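PDB 2DC0: probable amidase from Thermus thermophilus, which is of unestablished function but is a probable member of the amidase family, with an alpha/beta fold built round a large mixed sheet. Local coordinates for residues A[122-127]-A[380-385]; A[135-140]-A[154-159]; A[176-181]-A[359-364]; A[251-256]-A[401-406]. All blocks are in the same frame, centred on the assembly; numbering follows the deposited sequence.

Contact 1 (A[122-127]-A[380-385]); sequences LGITGE and AFITLT
I124 and I382 meet at their methyl groups, and I124 is the one residue of its loop segment that reaches both F381 and I382. From its CB, which points toward helix 377-382, the side chain forks. The short branch, CG2, presses on the tip of I382, with I124 CG2 and I382 CD1 3.4 Å apart, closer than ordinary van der Waals spacing. The long branch starts at CG1, held between the backbone N and the carbonyl carbon (chi1 64°), and ends at CD1, which comes loosely to the root of F381, 4.5 Å from F381 CB. The F381 ring itself turns away from I124 and meets H377 and F178. Isoleucine suits this buried place because its two branches reach two partners at once, with no polar atom to satisfy. Before and after I124 the loop bends at G123 and G126, whose backbone angles would press a CB against the preceding carbonyl oxygen, and T125 OG1 accepts from E127 N (3.0 Å, 163°) in an ST turn. I174 of helix 173-179 touches both isoleucines and completes the group. The arrangement is a small apolar cluster joining the long loop after strand 110-115 to helix 377-382 in the amidase fold.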
loop_
_atom_site.group_PDB
_atom_site.type_symbol
_atom_site.label_atom_id
_atom_site.label_comp_id
_atom_site.label_asym_id
_atom_site.label_seq_id
_atom_site.Cartn_x
_atom_site.Cartn_y
_atom_site.Cartn_z
ATOM N N LEU A 122 -9.952 8.267 -19.577
ATOM C CA LEU A 122 -10.296 6.856 -19.500
ATOM C C LEU A 122 -9.938 6.136 -20.793
ATOM O O LEU A 122 -10.812 5.750 -21.571
ATOM C CB LEU A 122 -11.785 6.699 -19.194
ATOM C CG LEU A 122 -12.298 5.289 -18.903
ATOM C CD1 LEU A 122 -11.433 4.622 -17.835
ATOM C CD2 LEU A 122 -13.743 5.379 -18.438
ATOM N N GLY A 123 -8.640 5.955 -21.015
ATOM C CA GLY A 123 -8.181 5.291 -22.221
ATOM C C GLY A 123 -6.729 5.612 -22.490
ATOM O O GLY A 123 -6.217 6.628 -22.014
ATOM N N ILE A 124 -6.059 4.754 -23.256
ATOM C CA ILE A 124 -4.652 4.965 -23.561
ATOM C C ILE A 124 -4.310 5.025 -25.052
ATOM O O ILE A 124 -3.134 4.994 -25.405
ATOM C CB ILE A 124 -3.786 3.858 -22.932
ATOM C CG1 ILE A 124 -4.155 2.507 -23.560
ATOM C CG2 ILE A 124 -3.978 3.837 -21.418
ATOM C CD1 ILE A 124 -4.021 2.348 -25.099
ATOM N N THR A 125 -5.312 5.121 -25.922
ATOM C CA THR A 125 -5.037 5.171 -27.359
ATOM C C THR A 125 -4.747 6.588 -27.844
ATOM O O THR A 125 -3.907 6.794 -28.722
ATOM C CB THR A 125 -6.214 4.625 -28.215
ATOM O OG1 THR A 125 -7.340 5.501 -28.101
ATOM C CG2 THR A 125 -6.610 3.227 -27.757
ATOM N N GLY A 126 -5.442 7.564 -27.273
ATOM C CA GLY A 126 -5.245 8.932 -27.705
ATOM C C GLY A 126 -6.209 9.249 -28.832
ATOM O O GLY A 126 -6.211 10.354 -29.384
ATOM N N GLU A 127 -7.022 8.262 -29.197
ATOM C CA GLU A 127 -8.019 8.453 -30.242
ATOM C C GLU A 127 -9.240 9.036 -29.541
ATOM O O GLU A 127 -9.680 8.527 -28.510
ATOM C CB GLU A 127 -8.338 7.123 -30.923
ATOM C CG GLU A 127 -7.214 6.649 -31.832
ATOM C CD GLU A 127 -7.422 5.238 -32.339
ATOM O OE1 GLU A 127 -8.583 4.871 -32.617
ATOM O OE2 GLU A 127 -6.424 4.496 -32.472
ATOM N N ALA A 380 -2.723 -5.521 -23.822
ATOM C CA ALA A 380 -1.321 -5.594 -24.222
ATOM C C ALA A 380 -0.538 -4.343 -23.795
ATOM O O ALA A 380 0.596 -4.448 -23.320
ATOM C CB ALA A 380 -1.210 -5.778 -25.735
ATOM N N PHE A 381 -1.157 -3.172 -23.938
ATOM C CA PHE A 381 -0.511 -1.893 -23.625
ATOM C C PHE A 381 -0.739 -1.261 -22.257
ATOM O O PHE A 381 -0.190 -0.194 -21.975
ATOM C CB PHE A 381 -0.892 -0.851 -24.673
ATOM C CG PHE A 381 -0.223 -1.049 -25.996
ATOM C CD1 PHE A 381 1.094 -0.651 -26.188
ATOM C CD2 PHE A 381 -0.918 -1.618 -27.059
ATOM C CE1 PHE A 381 1.716 -0.814 -27.425
ATOM C CE2 PHE A 381 -0.311 -1.786 -28.299
ATOM C CZ PHE A 381 1.009 -1.382 -28.485
ATOM N N ILE A 382 -1.568 -1.819 -21.411
ATOM C CA ILE A 382 -1.763 -1.306 -20.062
ATOM C C ILE A 382 -1.208 -2.244 -18.988
ATOM O O ILE A 382 -0.824 -1.805 -17.902
ATOM C CB ILE A 382 -3.273 -1.022 -19.808
ATOM C CG1 ILE A 382 -3.435 0.080 -18.769
ATOM C CG2 ILE A 382 -3.983 -2.287 -19.351
ATOM C CD1 ILE A 382 -3.020 1.442 -19.257
ATOM N N THR A 383 -1.139 -3.533 -19.303
ATOM C CA THR A 383 -0.647 -4.521 -18.344
ATOM C C THR A 383 0.761 -4.263 -17.812
ATOM O O THR A 383 1.033 -4.511 -16.636
ATOM C CB THR A 383 -0.678 -5.945 -18.945
ATOM O OG1 THR A 383 -2.011 -6.257 -19.369
ATOM C CG2 THR A 383 -0.244 -6.969 -17.906
ATOM N N LEU A 384 1.690 -3.748 -18.650
ATOM C CA LEU A 384 3.067 -3.470 -18.251
ATOM C C LEU A 384 3.210 -2.291 -17.288
ATOM O O LEU A 384 4.118 -2.260 -16.457
ATOM C CB LEU A 384 3.926 -3.202 -19.487
ATOM C CG LEU A 384 4.034 -4.372 -20.465
ATOM C CD1 LEU A 384 4.848 -3.953 -21.673
ATOM C CD2 LEU A 384 4.660 -5.569 -19.770
ATOM N N THR A 385 2.311 -1.326 -17.394
ATOM C CA THR A 385 2.388 -0.142 -16.551
ATOM C C THR A 385 1.471 -0.086 -15.334
ATOM O O THR A 385 1.871 0.400 -14.273
ATOM C CB THR A 385 2.130 1.116 -17.392
ATOM O OG1 THR A 385 0.932 0.937 -18.162
ATOM C CG2 THR A 385 3.297 1.367 -18.344
#

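Contact 2 (A[135-140]-A[154-159]); sequences RNAVDP and AVALGI
While A137 meets helix 149-157 with its methyl group, two flat side chains shape the loop behind it. The guanidinium of R135 has the carbonyl of P140 at its edge: R135 NH1 donates to P140 O at 2.7 Å, and the oxygen lies only 2° out of the guanidinium plane. The amide of N136 works in its own plane, where V138 N approaches N136 OD1 at 2.7 Å and closes an Asx turn; D139 N adds a weak bond to the same oxygen. Asparagine suits the site because its other end donates, ND2 reaching Q143 O among others. The turn presents A137 CB to the helix, 3.6 Å from A156 CB and 3.8 Å from L157 CG. L157 carries CG beside its backbone N (chi1 -63°), which brings the branch point against A137 CB; its CD2 lies 3.8 Å from A137 O. With a methyl on each side, loop and helix approach closely, the CA atoms of A137 and A156 being 6.4 Å apart. The helix then ends in a Schellman motif, with G158 supplying the positive phi and I159 N bonding to A154 O at 2.7 Å. R34 binds the carbonyl oxygens of N136 and A137, and I159 packs on helix 17-30. The loop is thus set between helix 149-157, touched by A137, and M406 of strand 406-413, touched by V138 and D139.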
loop_
_atom_site.group_PDB
_atom_site.type_symbol
_atom_site.label_atom_id
_atom_site.label_comp_id
_atom_site.label_asym_id
_atom_site.label_seq_id
_atom_site.Cartn_x
_atom_site.Cartn_y
_atom_site.Cartn_z
ATOM N N ARG A 135 -2.151 12.665 -32.876
ATOM C CA ARG A 135 -1.250 11.858 -33.684
ATOM C C ARG A 135 0.174 11.851 -33.160
ATOM O O ARG A 135 0.694 12.872 -32.706
ATOM C CB ARG A 135 -1.281 12.357 -35.139
ATOM C CG ARG A 135 -2.674 12.274 -35.756
ATOM C CD ARG A 135 -2.789 12.940 -37.132
ATOM N NE ARG A 135 -4.133 12.729 -37.671
ATOM C CZ ARG A 135 -4.541 11.596 -38.242
ATOM N NH1 ARG A 135 -3.707 10.578 -38.368
ATOM N NH2 ARG A 135 -5.796 11.460 -38.651
ATOM N N ASN A 136 0.790 10.676 -33.230
ATOM C CA ASN A 136 2.151 10.469 -32.773
ATOM C C ASN A 136 3.110 11.500 -33.351
ATOM O O ASN A 136 3.048 11.823 -34.538
ATOM C CB ASN A 136 2.605 9.057 -33.148
ATOM C CG ASN A 136 3.918 8.685 -32.510
ATOM O OD1 ASN A 136 4.974 9.202 -32.882
ATOM N ND2 ASN A 136 3.864 7.782 -31.540
ATOM N N ALA A 137 4.006 12.000 -32.507
ATOM C CA ALA A 137 4.980 13.007 -32.911
ATOM C C ALA A 137 5.906 12.549 -34.038
ATOM O O ALA A 137 6.273 13.339 -34.899
ATOM C CB ALA A 137 5.811 13.425 -31.696
ATOM N N VAL A 138 6.280 11.274 -34.030
ATOM C CA VAL A 138 7.185 10.741 -35.047
ATOM C C VAL A 138 6.499 10.312 -36.343
ATOM O O VAL A 138 7.033 10.510 -37.437
ATOM C CB VAL A 138 7.990 9.547 -34.488
ATOM C CG1 VAL A 138 8.895 8.967 -35.566
ATOM C CG2 VAL A 138 8.825 10.007 -33.298
ATOM N N ASP A 139 5.313 9.729 -36.220
ATOM C CA ASP A 139 4.564 9.262 -37.381
ATOM C C ASP A 139 3.086 9.535 -37.122
ATOM O O ASP A 139 2.462 8.871 -36.294
ATOM C CB ASP A 139 4.820 7.757 -37.560
ATOM C CG ASP A 139 4.120 7.172 -38.766
ATOM O OD1 ASP A 139 3.212 7.833 -39.310
ATOM O OD2 ASP A 139 4.474 6.034 -39.161
ATOM N N PRO A 140 2.504 10.517 -37.835
ATOM C CA PRO A 140 1.095 10.890 -37.681
ATOM C C PRO A 140 0.082 9.792 -38.006
ATOM O O PRO A 140 -1.110 9.956 -37.748
ATOM C CB PRO A 140 0.963 12.109 -38.593
ATOM C CG PRO A 140 1.931 11.793 -39.696
ATOM C CD PRO A 140 3.126 11.285 -38.931
ATOM N N ALA A 154 3.388 17.272 -27.612
ATOM C CA ALA A 154 3.802 18.672 -27.539
ATOM C C ALA A 154 5.267 18.753 -27.108
ATOM O O ALA A 154 6.074 19.453 -27.728
ATOM C CB ALA A 154 2.915 19.429 -26.547
ATOM N N VAL A 155 5.608 18.021 -26.050
ATOM C CA VAL A 155 6.978 18.002 -25.535
ATOM C C VAL A 155 7.950 17.435 -26.573
ATOM O O VAL A 155 9.056 17.951 -26.753
ATOM C CB VAL A 155 7.068 17.162 -24.229
ATOM C CG1 VAL A 155 8.522 17.017 -23.781
ATOM C CG2 VAL A 155 6.253 17.838 -23.135
ATOM N N ALA A 156 7.532 16.381 -27.263
ATOM C CA ALA A 156 8.380 15.765 -28.278
ATOM C C ALA A 156 8.661 16.711 -29.448
ATOM O O ALA A 156 9.758 16.712 -30.000
ATOM C CB ALA A 156 7.730 14.493 -28.795
ATOM N N LEU A 157 7.668 17.518 -29.807
ATOM C CA LEU A 157 7.784 18.438 -30.930
ATOM C C LEU A 157 8.281 19.840 -30.572
ATOM O O LEU A 157 8.444 20.684 -31.450
ATOM C CB LEU A 157 6.428 18.532 -31.653
ATOM C CG LEU A 157 5.942 17.217 -32.286
ATOM C CD1 LEU A 157 4.578 17.399 -32.928
ATOM C CD2 LEU A 157 6.961 16.773 -33.318
ATOM N N GLY A 158 8.523 20.091 -29.291
ATOM C CA GLY A 158 9.003 21.400 -28.887
ATOM C C GLY A 158 7.901 22.426 -28.698
ATOM O O GLY A 158 8.170 23.624 -28.636
ATOM N N ILE A 159 6.655 21.971 -28.628
ATOM C CA ILE A 159 5.529 22.877 -28.410
ATOM C C ILE A 159 5.491 23.055 -26.896
ATOM O O ILE A 159 4.691 22.430 -26.189
ATOM C CB ILE A 159 4.209 22.260 -28.917
ATOM C CG1 ILE A 159 4.350 21.888 -30.400
ATOM C CG2 ILE A 159 3.067 23.252 -28.737
ATOM C CD1 ILE A 159 3.265 20.954 -30.935
#

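Contact 3 (A[176-181]-A[359-364]); sequences AGFNGV and PAPPLG
The carbonyl oxygen of F178, near the end of helix 173-179, is gripped by two donors: a water and the side-chain amide of N136. The water gives a hydrogen to F178 O at 2.8 Å and accepts from A360 N, also at 2.8 Å, so it bridges the two backbones where they do not bond directly. Beside the bridge, A360 CA sits over one face of the F178 ring, 4.0 Å from the centroid and 14° off the normal, a CH-pi contact, while A360 CB lies by the rim, 3.5 Å from F178 CD2. Alanine suits this spot because its small side chain lets the backbone itself settle on the ring. The phenylalanine has CG beside the backbone N and anti to the carbonyl carbon (chi1 -83°); this sets the ring alongside A360 and P361. From P359 to L363 the proline-rich segment follows polyproline II backbone angles, an extended form in which prolines fit naturally. P361 crosses the phenylalanine at about a right angle, its CD 4.0 Å from F178 CE2, and the F381 ring also meets F178. The helix closes in a Schellman motif: G180 takes glycine's positive phi, and V181 N bonds to A176 O at 3.0 Å. The extended segment is held in turn by R142, which donates to A360 O, and by backbone bonding of P361 with Q143.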
loop_
_atom_site.group_PDB
_atom_site.type_symbol
_atom_site.label_atom_id
_atom_site.label_comp_id
_atom_site.label_asym_id
_atom_site.label_seq_id
_atom_site.Cartn_x
_atom_site.Cartn_y
_atom_site.Cartn_z
ATOM N N ALA A 176 4.682 8.756 -23.161
ATOM C CA ALA A 176 6.096 9.132 -23.166
ATOM C C ALA A 176 6.848 8.107 -24.004
ATOM O O ALA A 176 7.654 8.467 -24.859
ATOM C CB ALA A 176 6.651 9.153 -21.735
ATOM N N GLY A 177 6.575 6.827 -23.758
ATOM C CA GLY A 177 7.240 5.774 -24.507
ATOM C C GLY A 177 6.955 5.875 -25.996
ATOM O O GLY A 177 7.873 5.871 -26.813
ATOM N N PHE A 178 5.671 5.970 -26.335
ATOM C CA PHE A 178 5.200 6.072 -27.710
ATOM C C PHE A 178 5.825 7.207 -28.513
ATOM O O PHE A 178 6.113 7.058 -29.708
ATOM C CB PHE A 178 3.680 6.276 -27.723
ATOM C CG PHE A 178 2.876 5.007 -27.610
ATOM C CD1 PHE A 178 3.331 3.925 -26.864
ATOM C CD2 PHE A 178 1.631 4.918 -28.227
ATOM C CE1 PHE A 178 2.559 2.769 -26.735
ATOM C CE2 PHE A 178 0.848 3.773 -28.105
ATOM C CZ PHE A 178 1.316 2.695 -27.355
ATOM N N ASN A 179 6.017 8.348 -27.859
ATOM C CA ASN A 179 6.546 9.535 -28.522
ATOM C C ASN A 179 8.022 9.845 -28.277
ATOM O O ASN A 179 8.546 10.829 -28.800
ATOM C CB ASN A 179 5.668 10.737 -28.145
ATOM C CG ASN A 179 4.233 10.586 -28.649
ATOM O OD1 ASN A 179 3.967 10.715 -29.845
ATOM N ND2 ASN A 179 3.311 10.290 -27.740
ATOM N N GLY A 180 8.697 9.007 -27.495
ATOM C CA GLY A 180 10.116 9.217 -27.258
ATOM C C GLY A 180 10.517 10.335 -26.305
ATOM O O GLY A 180 11.555 10.982 -26.495
ATOM N N VAL A 181 9.709 10.588 -25.284
ATOM C CA VAL A 181 10.066 11.612 -24.316
ATOM C C VAL A 181 10.151 10.979 -22.930
ATOM O O VAL A 181 9.967 9.767 -22.773
ATOM C CB VAL A 181 9.058 12.793 -24.318
ATOM C CG1 VAL A 181 9.118 13.522 -25.660
ATOM C CG2 VAL A 181 7.645 12.299 -24.052
ATOM N N PRO A 359 6.083 -0.896 -30.599
ATOM C CA PRO A 359 6.132 0.541 -30.871
ATOM C C PRO A 359 4.686 0.978 -31.084
ATOM O O PRO A 359 3.804 0.135 -31.273
ATOM C CB PRO A 359 6.967 0.625 -32.149
ATOM C CG PRO A 359 6.656 -0.682 -32.834
ATOM C CD PRO A 359 6.715 -1.663 -31.687
ATOM N N ALA A 360 4.438 2.282 -31.033
ATOM C CA ALA A 360 3.089 2.808 -31.230
ATOM C C ALA A 360 2.496 2.232 -32.513
ATOM O O ALA A 360 3.091 2.334 -33.581
ATOM C CB ALA A 360 3.134 4.332 -31.305
ATOM N N PRO A 361 1.308 1.616 -32.422
ATOM C CA PRO A 361 0.657 1.025 -33.597
ATOM C C PRO A 361 -0.208 2.005 -34.398
ATOM O O PRO A 361 -0.508 3.111 -33.940
ATOM C CB PRO A 361 -0.175 -0.094 -32.985
ATOM C CG PRO A 361 -0.641 0.518 -31.715
ATOM C CD PRO A 361 0.581 1.271 -31.184
ATOM N N PRO A 362 -0.606 1.613 -35.620
ATOM C CA PRO A 362 -1.443 2.473 -36.460
ATOM C C PRO A 362 -2.752 2.829 -35.758
ATOM O O PRO A 362 -3.269 2.053 -34.942
ATOM C CB PRO A 362 -1.690 1.611 -37.697
ATOM C CG PRO A 362 -0.419 0.837 -37.816
ATOM C CD PRO A 362 -0.127 0.442 -36.376
ATOM N N LEU A 363 -3.291 4.002 -36.071
ATOM C CA LEU A 363 -4.556 4.410 -35.476
ATOM C C LEU A 363 -5.569 3.327 -35.846
ATOM O O LEU A 363 -5.496 2.769 -36.936
ATOM C CB LEU A 363 -4.999 5.759 -36.053
ATOM C CG LEU A 363 -4.103 6.948 -35.678
ATOM C CD1 LEU A 363 -4.417 8.154 -36.550
ATOM C CD2 LEU A 363 -4.317 7.274 -34.206
ATOM N N GLY A 364 -6.481 3.013 -34.928
ATOM C CA GLY A 364 -7.504 2.013 -35.195
ATOM C C GLY A 364 -7.127 0.564 -34.937
ATOM O O GLY A 364 -7.944 -0.331 -35.147
HETATM O O HOH W 1 6.278 4.320 -30.449
#

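Contact 4 (A[251-256]-A[401-406]); sequences VEVRKA and AKVEGM
A helix lying on a beta hairpin brings A256 and E252 against A401 and V403. The axes of helix residues 251-256 and strand residues 401-403 pass 9.0 Å apart, nearly antiparallel at 156°. At one end the meeting is methyl on methyl, A256 CB to A401 CB at 3.7 Å; two alanines let helix and strand come near. One turn earlier in the helix, E252 sets its CB 3.7 Å from V403 CG1, with CG farther off. With CG1 anti to the backbone N (chi1 175°), V403 spreads its two methyls against the helix, CG1 to E252 and CG2 loosely to V253, 4.4 Å between V403 CG2 and V253 CG2. Strand alternation explains the pattern: A401 and V403 point toward the helix, whereas K402 points away. The strand belongs to the large mixed sheet, and just past V403 it turns back into strand 406-413 through a type I' turn from V403 to M406, a selenomethionine, with V403 N bonded to M406 O at 2.8 Å. E404 and G405 both take positive phi, a state glycine adopts readily. E252 suits the exposed border because its stem is apolar and its end charged: the chain bends at chi2 (-49°), and K255 NZ forms a salt bridge with E252 OE1 at 3.6 Å. On the turn, E404 pairs with R142, while V408 touches both V253 and V403.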
loop_
_atom_site.group_PDB
_atom_site.type_symbol
_atom_site.label_atom_id
_atom_site.label_comp_id
_atom_site.label_asym_id
_atom_site.label_seq_id
_atom_site.Cartn_x
_atom_site.Cartn_y
_atom_site.Cartn_z
ATOM N N VAL A 251 8.034 -9.582 -30.067
ATOM C CA VAL A 251 9.360 -10.119 -30.397
ATOM C C VAL A 251 10.489 -9.085 -30.516
ATOM O O VAL A 251 11.587 -9.309 -30.003
ATOM C CB VAL A 251 9.313 -10.937 -31.717
ATOM C CG1 VAL A 251 10.719 -11.385 -32.109
ATOM C CG2 VAL A 251 8.415 -12.163 -31.535
ATOM N N GLU A 252 10.224 -7.965 -31.189
ATOM C CA GLU A 252 11.250 -6.937 -31.376
ATOM C C GLU A 252 11.622 -6.171 -30.106
ATOM O O GLU A 252 12.788 -5.827 -29.909
ATOM C CB GLU A 252 10.831 -5.937 -32.465
ATOM C CG GLU A 252 10.710 -6.524 -33.878
ATOM C CD GLU A 252 11.925 -7.352 -34.289
ATOM O OE1 GLU A 252 13.069 -6.855 -34.184
ATOM O OE2 GLU A 252 11.734 -8.503 -34.731
ATOM N N VAL A 253 10.639 -5.882 -29.259
ATOM C CA VAL A 253 10.917 -5.172 -28.017
ATOM C C VAL A 253 11.643 -6.139 -27.090
ATOM O O VAL A 253 12.527 -5.746 -26.325
ATOM C CB VAL A 253 9.612 -4.647 -27.372
ATOM C CG1 VAL A 253 9.862 -4.183 -25.942
ATOM C CG2 VAL A 253 9.073 -3.482 -28.205
ATOM N N ARG A 254 11.282 -7.414 -27.179
ATOM C CA ARG A 254 11.934 -8.438 -26.373
ATOM C C ARG A 254 13.422 -8.426 -26.703
ATOM O O ARG A 254 14.268 -8.507 -25.817
ATOM C CB ARG A 254 11.367 -9.815 -26.711
ATOM C CG ARG A 254 12.037 -10.948 -25.967
ATOM C CD ARG A 254 11.096 -11.468 -24.911
ATOM N NE ARG A 254 11.597 -11.255 -23.570
ATOM C CZ ARG A 254 10.871 -11.450 -22.478
ATOM N NH1 ARG A 254 9.609 -11.857 -22.583
ATOM N NH2 ARG A 254 11.408 -11.250 -21.285
ATOM N N LYS A 255 13.734 -8.338 -27.992
ATOM C CA LYS A 255 15.125 -8.323 -28.437
ATOM C C LYS A 255 15.858 -7.071 -27.962
ATOM O O LYS A 255 17.003 -7.148 -27.508
ATOM C CB LYS A 255 15.186 -8.437 -29.965
ATOM C CG LYS A 255 14.704 -9.803 -30.469
ATOM C CD LYS A 255 14.383 -9.808 -31.961
ATOM C CE LYS A 255 15.610 -9.554 -32.819
ATOM N NZ LYS A 255 15.253 -9.663 -34.265
ATOM N N ALA A 256 15.201 -5.919 -28.058
ATOM C CA ALA A 256 15.828 -4.678 -27.612
ATOM C C ALA A 256 16.088 -4.726 -26.110
ATOM O O ALA A 256 17.157 -4.337 -25.645
ATOM C CB ALA A 256 14.941 -3.485 -27.949
ATOM N N ALA A 401 15.038 2.428 -26.870
ATOM C CA ALA A 401 15.179 1.712 -28.134
ATOM C C ALA A 401 14.266 2.241 -29.240
ATOM O O ALA A 401 13.439 3.130 -29.016
ATOM C CB ALA A 401 14.919 0.221 -27.910
ATOM N N LYS A 402 14.436 1.675 -30.433
ATOM C CA LYS A 402 13.661 2.043 -31.619
ATOM C C LYS A 402 13.221 0.773 -32.345
ATOM O O LYS A 402 14.018 -0.141 -32.541
ATOM C CB LYS A 402 14.515 2.863 -32.592
ATOM C CG LYS A 402 15.042 4.182 -32.066
ATOM C CD LYS A 402 13.969 5.256 -32.055
ATOM C CE LYS A 402 14.572 6.624 -31.747
ATOM N NZ LYS A 402 13.547 7.709 -31.698
ATOM N N VAL A 403 11.953 0.723 -32.742
ATOM C CA VAL A 403 11.411 -0.417 -33.472
ATOM C C VAL A 403 10.520 0.177 -34.561
ATOM O O VAL A 403 9.663 1.020 -34.282
ATOM C CB VAL A 403 10.587 -1.353 -32.540
ATOM C CG1 VAL A 403 9.920 -2.463 -33.350
ATOM C CG2 VAL A 403 11.503 -1.969 -31.491
ATOM N N GLU A 404 10.737 -0.247 -35.802
ATOM C CA GLU A 404 9.972 0.273 -36.932
ATOM C C GLU A 404 10.211 1.779 -37.103
ATOM O O GLU A 404 9.313 2.518 -37.508
ATOM C CB GLU A 404 8.477 -0.020 -36.748
ATOM C CG GLU A 404 8.110 -1.484 -37.004
ATOM C CD GLU A 404 6.681 -1.824 -36.612
ATOM O OE1 GLU A 404 5.812 -0.929 -36.658
ATOM O OE2 GLU A 404 6.420 -2.998 -36.273
ATOM N N GLY A 405 11.423 2.161 -36.549
ATOM C CA GLY A 405 11.796 3.569 -36.557
ATOM C C GLY A 405 11.012 4.370 -35.533
ATOM O O GLY A 405 11.051 5.603 -35.529
HETATM N N MSE A 406 10.200 3.472 -34.584
HETATM C CA MSE A 406 9.401 4.211 -33.582
HETATM C C MSE A 406 10.039 4.092 -32.208
HETATM O O MSE A 406 10.726 3.115 -31.913
HETATM C CB MSE A 406 7.982 3.651 -33.551
HETATM C CG MSE A 406 7.236 3.851 -34.858
HETATM SE SE MSE A 406 6.924 5.732 -35.219
HETATM C CE MSE A 406 5.528 6.017 -33.898
#

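Overall arrangement
Contact 3 lies in the middle of the set, its centre 10 Å from that of contact 2, 11 Å from contact 1 and 12 Å from contact 4; the other pairs of centres are 18 or 19 Å apart. Along the chain, contacts 2 and 3 follow one another inside the chain span closed by contact 1, whereas contact 4 crosses contacts 1 and 3. Direct links run through contact 3: E127 to G364, N179 to A137, and P359 against V403 and M406. M406 also touches segment 135-140. Loops after strands 110-115 and 350-354 are thereby brought together beside helix 173-179 and the hairpin of strands 395-403 and 406-413, uniting distant parts of the sequence in one amidase-family fold.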